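PDB 2WA2: Non-structural protein 5 from Modoc virus, which probably methylates the cap of the viral RNA at guanine N7 and the ribose 2'-O through its S-adenosylmethionine-dependent methyltransferase domain. Local coordinates for residues A163-L174 / V191-V201; M206-I217 / M229-M240. The protein carries 4 engineered substitutions. All blocks are in the same frame, centred on the assembly; numbering follows the deposited sequence.

Contact 1: A163-L174 / V191-V201; sequences AAVEASRTLTVL and VKVLNPYSCDV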
loop_
_atom_site.group_PDB
_atom_site.type_symbol
_atom_site.label_atom_id
_atom_site.label_comp_id
_atom_site.label_asym_id
_atom_site.label_seq_id
_atom_site.Cartn_x
_atom_site.Cartn_y
_atom_site.Cartn_z
ATOM N N ALA A 163 -11.355 -6.075 -11.884
ATOM C CA ALA A 163 -11.115 -4.796 -11.209
ATOM C C ALA A 163 -12.084 -4.615 -10.039
ATOM O O ALA A 163 -11.693 -4.066 -9.009
ATOM C CB ALA A 163 -11.214 -3.616 -12.200
ATOM N N ALA A 164 -13.320 -5.118 -10.194
ATOM C CA ALA A 164 -14.373 -5.036 -9.145
ATOM C C ALA A 164 -14.008 -5.846 -7.906
ATOM O O ALA A 164 -14.320 -5.434 -6.772
ATOM C CB ALA A 164 -15.754 -5.449 -9.698
ATOM N N VAL A 165 -13.324 -6.985 -8.098
ATOM C CA VAL A 165 -12.771 -7.724 -6.958
ATOM C C VAL A 165 -11.717 -6.880 -6.225
ATOM O O VAL A 165 -11.696 -6.816 -4.994
ATOM C CB VAL A 165 -12.144 -9.097 -7.383
ATOM C CG1 VAL A 165 -11.408 -9.759 -6.225
ATOM C CG2 VAL A 165 -13.208 -10.032 -7.950
ATOM N N GLU A 166 -10.815 -6.268 -6.989
ATOM C CA GLU A 166 -9.798 -5.387 -6.411
ATOM C C GLU A 166 -10.422 -4.175 -5.693
ATOM O O GLU A 166 -9.945 -3.806 -4.605
ATOM C CB GLU A 166 -8.809 -4.922 -7.477
ATOM C CG GLU A 166 -7.968 -6.044 -8.069
ATOM C CD GLU A 166 -6.944 -5.549 -9.084
ATOM O OE1 GLU A 166 -7.273 -4.616 -9.848
ATOM O OE2 GLU A 166 -5.832 -6.084 -9.121
ATOM N N ALA A 167 -11.418 -3.540 -6.323
ATOM C CA ALA A 167 -12.195 -2.439 -5.645
ATOM C C ALA A 167 -12.768 -2.882 -4.299
ATOM O O ALA A 167 -12.634 -2.181 -3.302
ATOM C CB ALA A 167 -13.309 -1.920 -6.551
ATOM N N SER A 168 -13.387 -4.063 -4.259
ATOM C CA SER A 168 -14.008 -4.536 -3.010
ATOM C C SER A 168 -12.976 -4.748 -1.917
ATOM O O SER A 168 -13.183 -4.345 -0.766
ATOM C CB SER A 168 -14.766 -5.861 -3.268
ATOM O OG SER A 168 -15.965 -5.536 -3.932
ATOM N N ARG A 169 -11.851 -5.378 -2.267
ATOM C CA ARG A 169 -10.794 -5.584 -1.281
ATOM C C ARG A 169 -10.174 -4.274 -0.827
ATOM O O ARG A 169 -9.830 -4.117 0.346
ATOM C CB ARG A 169 -9.680 -6.463 -1.849
ATOM C CG ARG A 169 -10.161 -7.817 -2.287
ATOM C CD ARG A 169 -9.058 -8.510 -2.995
ATOM N NE ARG A 169 -9.479 -9.857 -3.354
ATOM C CZ ARG A 169 -8.740 -10.726 -4.037
ATOM N NH1 ARG A 169 -7.501 -10.426 -4.434
ATOM N NH2 ARG A 169 -9.254 -11.919 -4.311
ATOM N N THR A 170 -10.029 -3.334 -1.765
ATOM C CA THR A 170 -9.487 -2.015 -1.446
ATOM C C THR A 170 -10.387 -1.293 -0.452
ATOM O O THR A 170 -9.906 -0.741 0.528
ATOM C CB THR A 170 -9.293 -1.182 -2.718
ATOM O OG1 THR A 170 -8.341 -1.858 -3.558
ATOM C CG2 THR A 170 -8.703 0.227 -2.376
ATOM N N LEU A 171 -11.691 -1.304 -0.730
ATOM C CA LEU A 171 -12.679 -0.695 0.164
ATOM C C LEU A 171 -12.626 -1.273 1.554
ATOM O O LEU A 171 -12.702 -0.533 2.540
ATOM C CB LEU A 171 -14.081 -0.804 -0.419
ATOM C CG LEU A 171 -14.430 0.114 -1.581
ATOM C CD1 LEU A 171 -15.889 -0.059 -1.892
ATOM C CD2 LEU A 171 -14.083 1.637 -1.292
ATOM N N THR A 172 -12.503 -2.599 1.644
ATOM C CA THR A 172 -12.376 -3.248 2.930
ATOM C C THR A 172 -11.174 -2.758 3.717
ATOM O O THR A 172 -11.296 -2.462 4.894
ATOM C CB THR A 172 -12.318 -4.793 2.768
ATOM O OG1 THR A 172 -13.576 -5.227 2.247
ATOM C CG2 THR A 172 -12.074 -5.471 4.113
ATOM N N VAL A 173 -10.017 -2.684 3.069
ATOM C CA VAL A 173 -8.797 -2.143 3.707
ATOM C C VAL A 173 -8.999 -0.699 4.189
ATOM O O VAL A 173 -8.686 -0.375 5.336
ATOM C CB VAL A 173 -7.583 -2.230 2.768
ATOM C CG1 VAL A 173 -6.365 -1.483 3.314
ATOM C CG2 VAL A 173 -7.223 -3.700 2.506
ATOM N N LEU A 174 -9.509 0.158 3.310
ATOM C CA LEU A 174 -9.731 1.561 3.673
ATOM C C LEU A 174 -10.680 1.714 4.881
ATOM O O LEU A 174 -10.407 2.516 5.777
ATOM C CB LEU A 174 -10.239 2.350 2.471
ATOM C CG LEU A 174 -9.196 2.452 1.323
ATOM C CD1 LEU A 174 -9.721 3.318 0.194
ATOM C CD2 LEU A 174 -7.788 2.957 1.806
ATOM N N VAL A 191 -0.637 3.454 3.415
ATOM C CA VAL A 191 -1.627 2.406 3.164
ATOM C C VAL A 191 -1.671 2.102 1.652
ATOM O O VAL A 191 -1.942 2.998 0.842
ATOM C CB VAL A 191 -3.035 2.835 3.644
ATOM C CG1 VAL A 191 -4.034 1.735 3.337
ATOM C CG2 VAL A 191 -3.015 3.167 5.208
ATOM N N LYS A 192 -1.432 0.838 1.289
ATOM C CA LYS A 192 -1.648 0.407 -0.099
ATOM C C LYS A 192 -3.104 0.572 -0.563
ATOM O O LYS A 192 -4.050 0.172 0.138
ATOM C CB LYS A 192 -1.194 -1.037 -0.296
ATOM C CG LYS A 192 -1.167 -1.464 -1.773
ATOM C CD LYS A 192 -0.622 -2.901 -1.941
ATOM C CE LYS A 192 -0.934 -3.391 -3.335
ATOM N NZ LYS A 192 -0.154 -4.643 -3.657
ATOM N N VAL A 193 -3.270 1.151 -1.758
ATOM C CA VAL A 193 -4.576 1.260 -2.400
ATOM C C VAL A 193 -4.457 0.499 -3.718
ATOM O O VAL A 193 -3.945 1.014 -4.701
ATOM C CB VAL A 193 -5.011 2.738 -2.630
ATOM C CG1 VAL A 193 -6.440 2.815 -3.188
ATOM C CG2 VAL A 193 -4.922 3.550 -1.308
ATOM N N LEU A 194 -4.897 -0.758 -3.713
ATOM C CA LEU A 194 -4.646 -1.650 -4.855
ATOM C C LEU A 194 -5.313 -1.139 -6.123
ATOM O O LEU A 194 -4.706 -1.133 -7.181
ATOM C CB LEU A 194 -5.224 -3.039 -4.535
ATOM C CG LEU A 194 -5.172 -4.044 -5.693
ATOM C CD1 LEU A 194 -3.720 -4.323 -6.057
ATOM C CD2 LEU A 194 -5.940 -5.314 -5.241
ATOM N N ASN A 195 -6.589 -0.761 -6.003
ATOM C CA ASN A 195 -7.337 -0.213 -7.132
ATOM C C ASN A 195 -7.829 1.160 -6.721
ATOM O O ASN A 195 -8.886 1.255 -6.065
ATOM C CB ASN A 195 -8.544 -1.112 -7.461
ATOM C CG ASN A 195 -9.484 -0.517 -8.517
ATOM O OD1 ASN A 195 -9.407 0.669 -8.858
ATOM N ND2 ASN A 195 -10.384 -1.351 -9.045
ATOM N N PRO A 196 -7.072 2.215 -7.079
ATOM C CA PRO A 196 -7.433 3.574 -6.701
ATOM C C PRO A 196 -8.333 4.296 -7.708
ATOM O O PRO A 196 -8.739 5.409 -7.414
ATOM C CB PRO A 196 -6.071 4.277 -6.663
ATOM C CG PRO A 196 -5.319 3.636 -7.777
ATOM C CD PRO A 196 -5.769 2.176 -7.782
ATOM N N TYR A 197 -8.627 3.685 -8.863
ATOM C CA TYR A 197 -9.433 4.378 -9.899
ATOM C C TYR A 197 -10.926 4.083 -9.856
ATOM O O TYR A 197 -11.717 4.772 -10.491
ATOM C CB TYR A 197 -8.893 4.105 -11.303
ATOM C CG TYR A 197 -8.751 2.639 -11.604
ATOM C CD1 TYR A 197 -9.823 1.892 -12.087
ATOM C CD2 TYR A 197 -7.534 2.010 -11.426
ATOM C CE1 TYR A 197 -9.685 0.548 -12.360
ATOM C CE2 TYR A 197 -7.374 0.678 -11.704
ATOM C CZ TYR A 197 -8.448 -0.046 -12.150
ATOM O OH TYR A 197 -8.275 -1.381 -12.393
ATOM N N SER A 198 -11.314 3.077 -9.098
ATOM C CA SER A 198 -12.712 2.743 -8.935
ATOM C C SER A 198 -13.440 3.933 -8.273
ATOM O O SER A 198 -12.910 4.554 -7.335
ATOM C CB SER A 198 -12.808 1.469 -8.093
ATOM O OG SER A 198 -14.026 1.394 -7.390
ATOM N N CYS A 199 -14.634 4.264 -8.764
ATOM C CA CYS A 199 -15.355 5.398 -8.209
ATOM C C CYS A 199 -15.604 5.278 -6.707
ATOM O O CYS A 199 -15.381 6.250 -5.996
ATOM C CB CYS A 199 -16.660 5.702 -8.952
ATOM S SG CYS A 199 -17.423 7.223 -8.243
ATOM N N ASP A 200 -16.063 4.115 -6.222
ATOM C CA ASP A 200 -16.292 3.950 -4.778
ATOM C C ASP A 200 -15.025 4.158 -3.949
ATOM O O ASP A 200 -15.059 4.747 -2.853
ATOM C CB ASP A 200 -16.958 2.605 -4.412
ATOM C CG ASP A 200 -16.256 1.400 -5.001
ATOM O OD1 ASP A 200 -15.121 1.519 -5.531
ATOM O OD2 ASP A 200 -16.854 0.291 -4.919
ATOM N N VAL A 201 -13.908 3.684 -4.484
ATOM C CA VAL A 201 -12.643 3.844 -3.809
ATOM C C VAL A 201 -12.245 5.317 -3.788
ATOM O O VAL A 201 -11.784 5.807 -2.768
ATOM C CB VAL A 201 -11.502 2.991 -4.436
ATOM C CG1 VAL A 201 -10.152 3.356 -3.761
ATOM C CG2 VAL A 201 -11.793 1.491 -4.255
HETATM O O HOH W 1 -6.569 -2.532 -10.812
#
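The beta-alpha-beta unit of strand 151-154, helix 163-183 and strand 188-193 brings Asn195, just past the second strand, against the helix at Ala163. Asn195 ND2 donates to Ala163 O at 3.0 Å. The acceptor lies in the amide plane; the nitrogen stands above the carbonyl plane, and the same oxygen takes the helical bond from Ala167 N. Asn195 OD1 accepts from Ser198 N, an Asx motif just before helix 199-212, and lies over the centre of the Tyr197 ring. Two turns on from Ala163, Thr170 OG1 receives Asn195 N at 3.2 Å and donates to Glu166 O at 2.7 Å. With chi1 at -62°, OG1 lies beside the backbone N, within reach of both, and CG2 turns to the apolar side, 3.5 Å from Val193 CG1. In this Rossmann-like methyltransferase fold, segment 163-174 runs roughly antiparallel to strand 191-193 (158°), the axes 8.9 Å apart at closest approach. Val201 is a knob among Ala167, Thr170, Leu171 and Leu174, its CG2 3.7 Å from Leu171 CD2; the short Ala167 lets it come close. Glu166 crosses Leu194, Glu166 CG 3.6 Å from Leu194 CD2, while its carboxylate salt-bridges Lys22 and accepts from Asn160 N.

Contact 2: M206-I217 / M229-M240; sequences MKMQARFGGGLI and MYFVSGIKNNIM. Engineered in segment 206-217: Ala210 (natural residue Arg).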
loop_
_atom_site.group_PDB
_atom_site.type_symbol
_atom_site.label_atom_id
_atom_site.label_comp_id
_atom_site.label_asym_id
_atom_site.label_seq_id
_atom_site.Cartn_x
_atom_site.Cartn_y
_atom_site.Cartn_z
ATOM N N MET A 206 -11.271 10.291 -0.754
ATOM C CA MET A 206 -11.540 11.724 -0.534
ATOM C C MET A 206 -12.068 11.923 0.886
ATOM O O MET A 206 -11.734 12.910 1.551
ATOM C CB MET A 206 -12.549 12.292 -1.552
ATOM C CG MET A 206 -12.082 12.359 -3.038
ATOM S SD MET A 206 -10.517 13.243 -3.271
ATOM C CE MET A 206 -11.079 14.974 -3.198
ATOM N N LYS A 207 -12.905 10.989 1.339
ATOM C CA LYS A 207 -13.461 11.063 2.713
ATOM C C LYS A 207 -12.352 10.890 3.743
ATOM O O LYS A 207 -12.303 11.613 4.721
ATOM C CB LYS A 207 -14.574 10.042 2.946
ATOM C CG LYS A 207 -14.964 9.839 4.433
ATOM C CD LYS A 207 -16.127 8.810 4.571
ATOM C CE LYS A 207 -16.671 8.766 6.003
ATOM N NZ LYS A 207 -17.936 7.902 6.087
ATOM N N MET A 208 -11.456 9.927 3.530
ATOM C CA MET A 208 -10.300 9.751 4.431
ATOM C C MET A 208 -9.412 10.978 4.445
ATOM O O MET A 208 -8.948 11.405 5.489
ATOM C CB MET A 208 -9.469 8.530 4.008
ATOM C CG MET A 208 -10.246 7.271 4.365
ATOM S SD MET A 208 -9.477 5.778 3.739
ATOM C CE MET A 208 -8.289 5.394 5.019
ATOM N N GLN A 209 -9.195 11.558 3.270
ATOM C CA GLN A 209 -8.369 12.752 3.176
ATOM C C GLN A 209 -9.038 13.942 3.923
ATOM O O GLN A 209 -8.329 14.745 4.554
ATOM C CB GLN A 209 -8.126 13.108 1.700
ATOM C CG GLN A 209 -7.230 14.343 1.532
ATOM C CD GLN A 209 -7.121 14.757 0.080
ATOM O OE1 GLN A 209 -8.126 14.947 -0.599
ATOM N NE2 GLN A 209 -5.901 14.842 -0.406
ATOM N N ALA A 210 -10.371 14.063 3.795
ATOM C CA ALA A 210 -11.191 15.072 4.514
ATOM C C ALA A 210 -11.079 14.904 6.025
ATOM O O ALA A 210 -11.025 15.887 6.772
ATOM C CB ALA A 210 -12.651 14.986 4.118
ATOM N N ARG A 211 -11.034 13.651 6.474
ATOM C CA ARG A 211 -11.004 13.358 7.910
ATOM C C ARG A 211 -9.607 13.410 8.515
ATOM O O ARG A 211 -9.421 13.859 9.664
ATOM C CB ARG A 211 -11.631 11.963 8.157
ATOM C CG ARG A 211 -13.125 11.831 7.788
ATOM C CD ARG A 211 -13.603 10.362 7.966
ATOM N NE ARG A 211 -13.506 9.999 9.377
ATOM C CZ ARG A 211 -13.647 8.761 9.844
ATOM N NH1 ARG A 211 -13.855 7.747 9.005
ATOM N NH2 ARG A 211 -13.565 8.548 11.156
ATOM N N PHE A 212 -8.622 12.914 7.763
ATOM C CA PHE A 212 -7.296 12.616 8.282
ATOM C C PHE A 212 -6.144 13.319 7.561
ATOM O O PHE A 212 -4.981 13.134 7.931
ATOM C CB PHE A 212 -7.080 11.089 8.182
ATOM C CG PHE A 212 -8.213 10.260 8.787
ATOM C CD1 PHE A 212 -8.614 10.441 10.117
ATOM C CD2 PHE A 212 -8.862 9.295 8.032
ATOM C CE1 PHE A 212 -9.646 9.671 10.679
ATOM C CE2 PHE A 212 -9.900 8.526 8.597
ATOM C CZ PHE A 212 -10.277 8.734 9.923
ATOM N N GLY A 213 -6.445 14.054 6.496
ATOM C CA GLY A 213 -5.407 14.700 5.661
ATOM C C GLY A 213 -4.690 13.718 4.744
ATOM O O GLY A 213 -5.249 12.699 4.355
ATOM N N GLY A 214 -3.450 14.014 4.383
ATOM C CA GLY A 214 -2.676 13.074 3.549
ATOM C C GLY A 214 -3.009 13.189 2.072
ATOM O O GLY A 214 -3.682 14.148 1.649
ATOM N N GLY A 215 -2.522 12.227 1.283
ATOM C CA GLY A 215 -2.611 12.304 -0.172
ATOM C C GLY A 215 -2.348 10.927 -0.745
ATOM O O GLY A 215 -2.137 9.961 0.006
ATOM N N LEU A 216 -2.388 10.824 -2.062
ATOM C CA LEU A 216 -2.237 9.518 -2.702
ATOM C C LEU A 216 -1.098 9.607 -3.686
ATOM O O LEU A 216 -1.094 10.477 -4.581
ATOM C CB LEU A 216 -3.544 9.090 -3.409
ATOM C CG LEU A 216 -3.521 7.659 -3.946
ATOM C CD1 LEU A 216 -3.702 6.669 -2.774
ATOM C CD2 LEU A 216 -4.595 7.410 -5.064
ATOM N N ILE A 217 -0.131 8.716 -3.562
ATOM C CA ILE A 217 1.072 8.800 -4.401
ATOM C C ILE A 217 1.377 7.487 -5.122
ATOM O O ILE A 217 1.016 6.399 -4.643
ATOM C CB ILE A 217 2.323 9.281 -3.595
ATOM C CG1 ILE A 217 2.672 8.271 -2.483
ATOM C CG2 ILE A 217 2.100 10.728 -3.056
ATOM C CD1 ILE A 217 3.990 8.516 -1.721
ATOM N N MET A 229 -1.423 2.460 -5.623
ATOM C CA MET A 229 -0.924 3.744 -5.121
ATOM C C MET A 229 -0.974 3.723 -3.584
ATOM O O MET A 229 -1.542 2.798 -2.975
ATOM C CB MET A 229 -1.737 4.888 -5.731
ATOM C CG MET A 229 -1.521 4.983 -7.248
ATOM S SD MET A 229 -2.604 6.180 -8.053
ATOM C CE MET A 229 -1.941 7.752 -7.411
ATOM N N TYR A 230 -0.341 4.705 -2.945
ATOM C CA TYR A 230 -0.172 4.661 -1.498
ATOM C C TYR A 230 -0.795 5.870 -0.838
ATOM O O TYR A 230 -0.473 7.000 -1.189
ATOM C CB TYR A 230 1.280 4.471 -1.093
ATOM C CG TYR A 230 1.697 3.040 -1.356
ATOM C CD1 TYR A 230 1.564 2.070 -0.356
ATOM C CD2 TYR A 230 2.170 2.653 -2.608
ATOM C CE1 TYR A 230 1.922 0.738 -0.594
ATOM C CE2 TYR A 230 2.519 1.304 -2.864
ATOM C CZ TYR A 230 2.382 0.367 -1.841
ATOM O OH TYR A 230 2.685 -0.964 -2.077
ATOM N N PHE A 231 -1.716 5.626 0.082
ATOM C CA PHE A 231 -2.378 6.718 0.783
ATOM C C PHE A 231 -1.481 7.026 1.972
ATOM O O PHE A 231 -1.292 6.168 2.857
ATOM C CB PHE A 231 -3.803 6.316 1.216
ATOM C CG PHE A 231 -4.531 7.369 2.018
ATOM C CD1 PHE A 231 -4.839 8.615 1.459
ATOM C CD2 PHE A 231 -4.950 7.101 3.333
ATOM C CE1 PHE A 231 -5.526 9.596 2.199
ATOM C CE2 PHE A 231 -5.649 8.081 4.090
ATOM C CZ PHE A 231 -5.921 9.332 3.531
ATOM N N VAL A 232 -0.936 8.252 1.985
ATOM C CA VAL A 232 0.152 8.603 2.894
ATOM C C VAL A 232 -0.148 9.911 3.671
ATOM O O VAL A 232 -0.862 10.800 3.179
ATOM C CB VAL A 232 1.532 8.694 2.146
ATOM C CG1 VAL A 232 1.983 7.341 1.494
ATOM C CG2 VAL A 232 1.511 9.801 1.076
ATOM N N SER A 233 0.372 10.006 4.890
ATOM C CA SER A 233 0.127 11.157 5.741
ATOM C C SER A 233 1.021 12.353 5.390
ATOM O O SER A 233 0.620 13.478 5.645
ATOM C CB SER A 233 0.320 10.787 7.224
ATOM O OG SER A 233 1.523 10.085 7.395
ATOM N N GLY A 234 2.205 12.097 4.819
ATOM C CA GLY A 234 3.263 13.120 4.682
ATOM C C GLY A 234 3.116 14.045 3.484
ATOM O O GLY A 234 3.683 15.159 3.462
ATOM N N ILE A 235 2.359 13.597 2.487
ATOM C CA ILE A 235 2.178 14.360 1.254
ATOM C C ILE A 235 0.693 14.677 1.113
ATOM O O ILE A 235 -0.137 13.779 1.231
ATOM C CB ILE A 235 2.754 13.584 0.037
ATOM C CG1 ILE A 235 4.268 13.415 0.226
ATOM C CG2 ILE A 235 2.401 14.290 -1.322
ATOM C CD1 ILE A 235 4.961 12.413 -0.694
ATOM N N LYS A 236 0.357 15.946 0.886
ATOM C CA LYS A 236 -1.029 16.364 0.717
ATOM C C LYS A 236 -1.257 16.775 -0.736
ATOM O O LYS A 236 -0.691 17.770 -1.185
ATOM C CB LYS A 236 -1.355 17.544 1.635
ATOM C CG LYS A 236 -1.457 17.181 3.089
ATOM C CD LYS A 236 -1.573 18.446 3.936
ATOM C CE LYS A 236 -2.634 18.266 5.014
ATOM N NZ LYS A 236 -4.023 18.367 4.486
ATOM N N ASN A 237 -2.034 15.992 -1.482
ATOM C CA ASN A 237 -2.181 16.250 -2.912
ATOM C C ASN A 237 -3.577 16.023 -3.437
ATOM O O ASN A 237 -4.525 15.765 -2.677
ATOM C CB ASN A 237 -1.110 15.513 -3.748
ATOM C CG ASN A 237 -1.267 13.992 -3.702
ATOM O OD1 ASN A 237 -2.205 13.487 -3.089
ATOM N ND2 ASN A 237 -0.356 13.266 -4.367
ATOM N N ASN A 238 -3.706 16.226 -4.738
ATOM C CA ASN A 238 -4.938 16.085 -5.469
ATOM C C ASN A 238 -5.084 14.608 -5.865
ATOM O O ASN A 238 -4.497 14.150 -6.855
ATOM C CB ASN A 238 -4.851 17.001 -6.702
ATOM C CG ASN A 238 -5.980 16.805 -7.666
ATOM O OD1 ASN A 238 -6.947 16.089 -7.397
ATOM N ND2 ASN A 238 -5.870 17.461 -8.815
ATOM N N ILE A 239 -5.818 13.876 -5.039
ATOM C CA ILE A 239 -5.961 12.412 -5.202
ATOM C C ILE A 239 -6.449 11.997 -6.609
ATOM O O ILE A 239 -5.749 11.246 -7.315
ATOM C CB ILE A 239 -6.835 11.834 -4.068
ATOM C CG1 ILE A 239 -6.098 11.938 -2.712
ATOM C CG2 ILE A 239 -7.225 10.351 -4.351
ATOM C CD1 ILE A 239 -6.996 11.565 -1.503
ATOM N N MET A 240 -7.615 12.510 -7.018
ATOM C CA MET A 240 -8.275 12.116 -8.289
ATOM C C MET A 240 -7.370 12.420 -9.484
ATOM O O MET A 240 -7.216 11.578 -10.381
ATOM C CB MET A 240 -9.650 12.819 -8.444
ATOM C CG MET A 240 -10.684 12.444 -7.372
ATOM S SD MET A 240 -12.183 13.477 -7.343
ATOM C CE MET A 240 -13.100 12.659 -8.677
HETATM O O HOH W 2 -4.672 16.688 2.502
#
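The Phe231 ring meets Met208 and Gly213 obliquely: its CZ lies 3.7 Å from Met208 CB, and Met208 SD makes an oblique Met-aromatic contact, 5.0 Å from the ring centroid. Phe189 of the neighbouring strand stacks on the same ring. At the edge of the Tyr230 ring, near its plane, lies Ile217 O, and the Tyr230 hydroxyl is hydrogen-bonded to Asp155. Two side-chain amides add to the backbone bonds. Gln209, its CG anti to the backbone N (chi1 -179°) and the chain extended, sends NE2 to Asn237 O at 2.8 Å and, within its own segment, to Gly214 O; both acceptors lie in the amide plane, so the two N-H groups fix its rotation, and Ile239 CD1 packs 3.6 Å from Gln209 CD. Asn237 presents its amide to the outer strand as another strand would its backbone: OD1 accepts from Leu216 N at 2.9 Å, and ND2 donates to Leu216 O at 2.9 Å from above the carbonyl plane. Glycines suit 213-215: Gly213 and Gly214 have positive phi, and the bare Gly215 CA lies 3.2 Å from Asn237 OD1. Leu216 CD2 touches Met229 CE at 3.6 Å, whereas Ile217, on the other sheet face, packs on Val232 and Ile235. Val232 pairs with Gly215 and Tyr230 with Ile217 through reciprocal backbone bonds, the register of an antiparallel beta hairpin at the edge of the methyltransferase sheet.

Overall arrangement
Contacts 1 and 2 follow one another along the chain, their centres 14 Å apart, and meet in one sheet where strands 188-193 and 229-232 are antiparallel neighbours. Val193 N lies 2.7 Å from Met229 O and Val191 O 2.7 Å from Phe231 N, probable hydrogen bonds that tie the crossover unit to the hairpin. Helix 199-212 serves both: its start packs on helix 163-183 in contact 1 and its end on the hairpin in contact 2, with Met208 CE 3.7 Å from Leu174 O. Toward the cofactor, Lys192 CB packs 3.6 Å from Tyr230 CE1; their side chains lie about 6 and 7 Å, respectively, from bound S-adenosylmethionine, so the shared strands reach its neighbourhood.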